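Local coordinates for condensin complex subunit 3 (Schizosaccharomyces pombe, PDB 5OQR), which serves as a regulatory HEAT-repeat subunit of condensin, the complex required to convert interphase chromatin into condensed mitotic chromosomes, at residues A[458-463]-A[500-505]; A[471-476]-A[514-519]. All coordinates share one frame; numbering follows the deposited sequence.

Overall arrangement
Contact 1 (458-463 with 500-505) joins the N-terminal parts of helices 457-471 and 500-514 in an all-helical HEAT-repeat chain, whereas contact 2 (471-476 with 514-519) joins the loop after helix 457-471 to the turn between helices 500-514 and 518-534. The 458-463 and 500-505 segments run nearly parallel (11°). Along the chain the segments of the two contacts alternate, with helix 480-495 lying between them in sequence. The centres lie 20 Å apart and the nearest atoms about 9 Å, so the two do not touch. Both sit on one side of the chain's centre, 37 and 35 Å from it. Contact 2 alone borders another protein chain of the assembly.

Contact 1: residues A[458-463]-A[500-505]; sequences NELRCL and LPIREK
Glu-459 opens the contact by reaching across to Ile-502. Its CG stands anti to the backbone N (chi1 -161°) and the chain runs on extended, which brings OE1 to 3.4 Å from CD1 of Ile-502. The two side chains cross at about a right angle. The carboxylate lies against the methyl end of the isoleucine in a plain van der Waals contact.

One residue on, Leu-460 sends its CD2 branch into the gap between the helices. This methyl lies 4.1 Å from CG1 of Ile-502 and 4.0 Å from the backbone O of Pro-501, and it also meets Lys-505 near NZ. The lysine chain is bent at chi2, chi3 and chi4, all near +60°, and this folding carries its ammonium back to the first helix, where NZ lies 3.5 Å from the O of Leu-460. The hydrogen bond of NZ is made to OG of Ser-464, whose hydroxyl is itself hydrogen-bonded with the O of Leu-460.

Leu-463 completes the walk. Its CD1 lies 3.7 Å from CG of Lys-505, and the two side chains slide past each other in opposite directions, the leucine lying along the lysine's aliphatic base. CD1 also reaches CG2 of Ile-502, at 4.0 Å. The CG1-CD1 arm of the isoleucine thus meets Leu-460 through CG1 and Glu-459 through CD1, while CG2 turns to Leu-463.

The segment axes come within 10.2 Å at an angle of 11°, and the CA atoms of Leu-460 and Ile-502 are 6.4 Å apart. Helix 500-514 lies in HEAT repeat 7, and helix 457-471 runs nearly parallel to it at these segments. Helix 480-495 packs against both segments, Leu-490 and Ala-494 meeting Leu-463 and Ala-494 also meeting Ile-502, while helix 416-434 covers Cys-462 and Arg-461 through Val-430.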
loop_
_atom_site.group_PDB
_atom_site.type_symbol
_atom_site.label_atom_id
_atom_site.label_comp_id
_atom_site.label_asym_id
_atom_site.label_seq_id
_atom_site.Cartn_x
_atom_site.Cartn_y
_atom_site.Cartn_z
ATOM N N ASN A 458 37.092 -10.535 -17.218
ATOM C CA ASN A 458 37.404 -11.808 -16.581
ATOM C C ASN A 458 37.456 -11.664 -15.066
ATOM O O ASN A 458 36.868 -12.469 -14.336
ATOM C CB ASN A 458 38.731 -12.347 -17.118
ATOM C CG ASN A 458 39.182 -13.605 -16.402
ATOM O OD1 ASN A 458 40.105 -13.573 -15.588
ATOM N ND2 ASN A 458 38.526 -14.720 -16.696
ATOM N N GLU A 459 38.150 -10.637 -14.575
ATOM C CA GLU A 459 38.282 -10.464 -13.134
ATOM C C GLU A 459 36.936 -10.161 -12.487
ATOM O O GLU A 459 36.641 -10.663 -11.398
ATOM C CB GLU A 459 39.286 -9.352 -12.832
ATOM C CG GLU A 459 39.836 -9.393 -11.417
ATOM C CD GLU A 459 40.965 -8.407 -11.202
ATOM O OE1 GLU A 459 41.271 -7.643 -12.142
ATOM O OE2 GLU A 459 41.547 -8.396 -10.097
ATOM N N LEU A 460 36.106 -9.346 -13.140
ATOM C CA LEU A 460 34.789 -9.049 -12.589
ATOM C C LEU A 460 33.917 -10.293 -12.516
ATOM O O LEU A 460 33.108 -10.427 -11.592
ATOM C CB LEU A 460 34.101 -7.970 -13.420
ATOM C CG LEU A 460 34.592 -6.540 -13.203
ATOM C CD1 LEU A 460 33.977 -5.611 -14.232
ATOM C CD2 LEU A 460 34.264 -6.060 -11.796
ATOM N N ARG A 461 34.054 -11.208 -13.475
ATOM C CA ARG A 461 33.312 -12.461 -13.393
ATOM C C ARG A 461 33.823 -13.317 -12.244
ATOM O O ARG A 461 33.035 -13.968 -11.550
ATOM C CB ARG A 461 33.414 -13.227 -14.710
ATOM C CG ARG A 461 32.452 -14.406 -14.800
ATOM C CD ARG A 461 32.807 -15.339 -15.942
ATOM N NE ARG A 461 33.235 -14.605 -17.126
ATOM C CZ ARG A 461 32.419 -13.908 -17.909
ATOM N NH1 ARG A 461 32.903 -13.271 -18.966
ATOM N NH2 ARG A 461 31.123 -13.839 -17.634
ATOM N N CYS A 462 35.138 -13.334 -12.032
ATOM C CA CYS A 462 35.697 -14.087 -10.917
ATOM C C CYS A 462 35.171 -13.555 -9.592
ATOM O O CYS A 462 34.653 -14.314 -8.768
ATOM C CB CYS A 462 37.225 -14.028 -10.955
ATOM S SG CYS A 462 37.968 -14.986 -12.288
ATOM N N LEU A 463 35.285 -12.243 -9.378
ATOM C CA LEU A 463 34.786 -11.646 -8.146
ATOM C C LEU A 463 33.297 -11.898 -7.966
ATOM O O LEU A 463 32.831 -12.064 -6.835
ATOM C CB LEU A 463 35.076 -10.148 -8.138
ATOM C CG LEU A 463 36.551 -9.748 -8.071
ATOM C CD1 LEU A 463 36.703 -8.254 -8.283
ATOM C CD2 LEU A 463 37.159 -10.160 -6.740
ATOM N N LEU A 500 37.991 1.474 -10.862
ATOM C CA LEU A 500 36.888 1.715 -9.937
ATOM C C LEU A 500 35.929 0.536 -9.841
ATOM O O LEU A 500 35.584 0.140 -8.714
ATOM C CB LEU A 500 36.159 2.997 -10.347
ATOM C CG LEU A 500 35.059 3.486 -9.405
ATOM C CD1 LEU A 500 35.192 4.980 -9.172
ATOM C CD2 LEU A 500 33.694 3.157 -9.974
ATOM N N PRO A 501 35.467 -0.068 -10.940
ATOM C CA PRO A 501 34.514 -1.182 -10.797
ATOM C C PRO A 501 35.074 -2.357 -10.018
ATOM O O PRO A 501 34.350 -2.979 -9.232
ATOM C CB PRO A 501 34.200 -1.565 -12.251
ATOM C CG PRO A 501 34.644 -0.412 -13.075
ATOM C CD PRO A 501 35.782 0.209 -12.350
ATOM N N ILE A 502 36.348 -2.689 -10.222
ATOM C CA ILE A 502 36.946 -3.816 -9.515
ATOM C C ILE A 502 37.053 -3.512 -8.029
ATOM O O ILE A 502 36.772 -4.369 -7.184
ATOM C CB ILE A 502 38.316 -4.157 -10.132
ATOM C CG1 ILE A 502 38.129 -4.687 -11.556
ATOM C CG2 ILE A 502 39.061 -5.182 -9.279
ATOM C CD1 ILE A 502 39.414 -4.813 -12.344
ATOM N N ARG A 503 37.458 -2.290 -7.685
ATOM C CA ARG A 503 37.573 -1.915 -6.280
ATOM C C ARG A 503 36.230 -2.019 -5.570
ATOM O O ARG A 503 36.150 -2.533 -4.450
ATOM C CB ARG A 503 38.124 -0.498 -6.169
ATOM C CG ARG A 503 38.561 -0.105 -4.775
ATOM C CD ARG A 503 38.574 1.399 -4.633
ATOM N NE ARG A 503 39.122 2.042 -5.825
ATOM C CZ ARG A 503 38.934 3.318 -6.144
ATOM N NH1 ARG A 503 38.201 4.105 -5.365
ATOM N NH2 ARG A 503 39.474 3.810 -7.251
ATOM N N GLU A 504 35.165 -1.526 -6.202
ATOM C CA GLU A 504 33.843 -1.621 -5.598
ATOM C C GLU A 504 33.422 -3.073 -5.424
ATOM O O GLU A 504 32.874 -3.447 -4.383
ATOM C CB GLU A 504 32.823 -0.862 -6.447
ATOM C CG GLU A 504 33.038 0.640 -6.456
ATOM C CD GLU A 504 32.020 1.376 -7.307
ATOM O OE1 GLU A 504 31.214 0.707 -7.988
ATOM O OE2 GLU A 504 32.026 2.624 -7.292
ATOM N N LYS A 505 33.674 -3.909 -6.432
ATOM C CA LYS A 505 33.318 -5.318 -6.329
ATOM C C LYS A 505 34.171 -6.020 -5.279
ATOM O O LYS A 505 33.683 -6.903 -4.566
ATOM C CB LYS A 505 33.469 -5.991 -7.692
ATOM C CG LYS A 505 33.136 -7.475 -7.704
ATOM C CD LYS A 505 31.653 -7.747 -7.496
ATOM C CE LYS A 505 30.817 -7.297 -8.680
ATOM N NZ LYS A 505 31.265 -7.919 -9.959
#

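Contact 2: residues A[471-476]-A[514-519]; sequences ENITSS and CLLNAD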
loop_
_atom_site.group_PDB
_atom_site.type_symbol
_atom_site.label_atom_id
_atom_site.label_comp_id
_atom_site.label_asym_id
_atom_site.label_seq_id
_atom_site.Cartn_x
_atom_site.Cartn_y
_atom_site.Cartn_z
ATOM N N GLU A 471 28.151 -15.675 -0.142
ATOM C CA GLU A 471 26.727 -15.481 0.083
ATOM C C GLU A 471 26.017 -16.769 0.467
ATOM O O GLU A 471 24.919 -16.708 1.031
ATOM C CB GLU A 471 26.065 -14.907 -1.171
ATOM C CG GLU A 471 25.819 -13.414 -1.124
ATOM C CD GLU A 471 25.352 -12.859 -2.456
ATOM O OE1 GLU A 471 24.947 -13.661 -3.325
ATOM O OE2 GLU A 471 25.394 -11.624 -2.637
ATOM N N ASN A 472 26.614 -17.926 0.185
ATOM C CA ASN A 472 25.946 -19.214 0.336
ATOM C C ASN A 472 26.550 -20.079 1.435
ATOM O O ASN A 472 26.243 -21.274 1.502
ATOM C CB ASN A 472 25.969 -19.969 -0.992
ATOM C CG ASN A 472 24.893 -19.502 -1.944
ATOM O OD1 ASN A 472 25.133 -18.658 -2.803
ATOM N ND2 ASN A 472 23.693 -20.045 -1.790
ATOM N N ILE A 473 27.395 -19.516 2.296
ATOM C CA ILE A 473 27.902 -20.227 3.460
ATOM C C ILE A 473 27.601 -19.394 4.697
ATOM O O ILE A 473 27.405 -18.180 4.627
ATOM C CB ILE A 473 29.410 -20.538 3.356
ATOM C CG1 ILE A 473 30.211 -19.265 3.088
ATOM C CG2 ILE A 473 29.656 -21.555 2.258
ATOM C CD1 ILE A 473 31.691 -19.435 3.305
ATOM N N THR A 474 27.559 -20.074 5.844
ATOM C CA THR A 474 27.099 -19.468 7.084
ATOM C C THR A 474 28.139 -19.426 8.194
ATOM O O THR A 474 27.982 -18.625 9.122
ATOM C CB THR A 474 25.861 -20.211 7.608
ATOM O OG1 THR A 474 26.085 -21.624 7.545
ATOM C CG2 THR A 474 24.635 -19.849 6.784
ATOM N N SER A 475 29.181 -20.253 8.139
ATOM C CA SER A 475 30.203 -20.261 9.174
ATOM C C SER A 475 31.568 -20.448 8.531
ATOM O O SER A 475 31.686 -20.946 7.409
ATOM C CB SER A 475 29.955 -21.361 10.212
ATOM O OG SER A 475 29.948 -22.641 9.606
ATOM N N SER A 476 32.602 -20.034 9.257
ATOM C CA SER A 476 33.968 -20.096 8.761
ATOM C C SER A 476 34.676 -21.387 9.135
ATOM O O SER A 476 35.879 -21.518 8.884
ATOM C CB SER A 476 34.771 -18.899 9.284
ATOM O OG SER A 476 34.887 -18.935 10.695
ATOM N N CYS A 514 33.845 -10.675 6.078
ATOM C CA CYS A 514 33.797 -10.153 7.437
ATOM C C CYS A 514 32.600 -10.697 8.202
ATOM O O CYS A 514 32.655 -10.825 9.428
ATOM C CB CYS A 514 33.763 -8.629 7.403
ATOM S SG CYS A 514 35.312 -7.891 6.876
ATOM N N LEU A 515 31.514 -11.031 7.502
ATOM C CA LEU A 515 30.354 -11.627 8.151
ATOM C C LEU A 515 30.605 -13.054 8.614
ATOM O O LEU A 515 29.735 -13.635 9.270
ATOM C CB LEU A 515 29.156 -11.604 7.203
ATOM C CG LEU A 515 28.828 -10.249 6.577
ATOM C CD1 LEU A 515 27.612 -10.367 5.675
ATOM C CD2 LEU A 515 28.604 -9.190 7.645
ATOM N N LEU A 516 31.759 -13.635 8.285
ATOM C CA LEU A 516 32.089 -14.992 8.698
ATOM C C LEU A 516 33.113 -15.045 9.823
ATOM O O LEU A 516 33.242 -16.087 10.470
ATOM C CB LEU A 516 32.617 -15.791 7.501
ATOM C CG LEU A 516 31.639 -15.934 6.332
ATOM C CD1 LEU A 516 32.315 -16.575 5.140
ATOM C CD2 LEU A 516 30.428 -16.748 6.742
ATOM N N ASN A 517 33.835 -13.955 10.070
ATOM C CA ASN A 517 34.832 -13.911 11.133
ATOM C C ASN A 517 34.723 -12.574 11.849
ATOM O O ASN A 517 34.876 -11.521 11.225
ATOM C CB ASN A 517 36.241 -14.112 10.576
ATOM C CG ASN A 517 37.223 -14.553 11.636
ATOM O OD1 ASN A 517 38.041 -13.766 12.108
ATOM N ND2 ASN A 517 37.134 -15.818 12.029
ATOM N N ALA A 518 34.468 -12.622 13.158
ATOM C CA ALA A 518 34.268 -11.397 13.924
ATOM C C ALA A 518 35.560 -10.599 14.049
ATOM O O ALA A 518 35.544 -9.366 13.962
ATOM C CB ALA A 518 33.710 -11.732 15.305
ATOM N N ASP A 519 36.687 -11.278 14.260
ATOM C CA ASP A 519 37.955 -10.570 14.390
ATOM C C ASP A 519 38.340 -9.888 13.085
ATOM O O ASP A 519 38.897 -8.786 13.097
ATOM C CB ASP A 519 39.051 -11.533 14.842
ATOM C CG ASP A 519 39.080 -11.721 16.348
ATOM O OD1 ASP A 519 39.036 -10.708 17.077
ATOM O OD2 ASP A 519 39.140 -12.882 16.805
#
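Leu-516 is the side chain on which the loop 471-476 rests. Its CD1 meets CD1 of Ile-473 at 3.5 Å, the two side chains crossing at about a right angle, and its CD2 lies against the backbone of the loop, 3.8 Å from the C of Thr-474. With chi1 at 54°, CG1 of Ile-473 sits between its own backbone N and carbonyl carbon, and the chain carries CD1 on to the leucine.

Beside this apolar contact, Ser-476 OG gives a weak hydrogen bond to the O of Leu-516, 3.3 Å long. The same pair sets the closest backbone approach, 5.4 Å between CA atoms.

In the next shell, Asn-517 is the N-cap of helix 518-534: its OD1 accepts from the N of Leu-520, which ties the residue after Leu-516 to the helix start. Thr-474 OG1 is hydrogen-bonded to Glu-416, and a basic side chain of another protein chain binds the O of Ile-473.

The turn between helices 500-514 and 518-534, where HEAT repeat 7 ends, thus meets the loop before helix 480-495. Helix 416-434 packs on Ile-473 through Phe-419 and Cys-420, and Met-483 of helix 480-495 touches both Ser-476 and Leu-516.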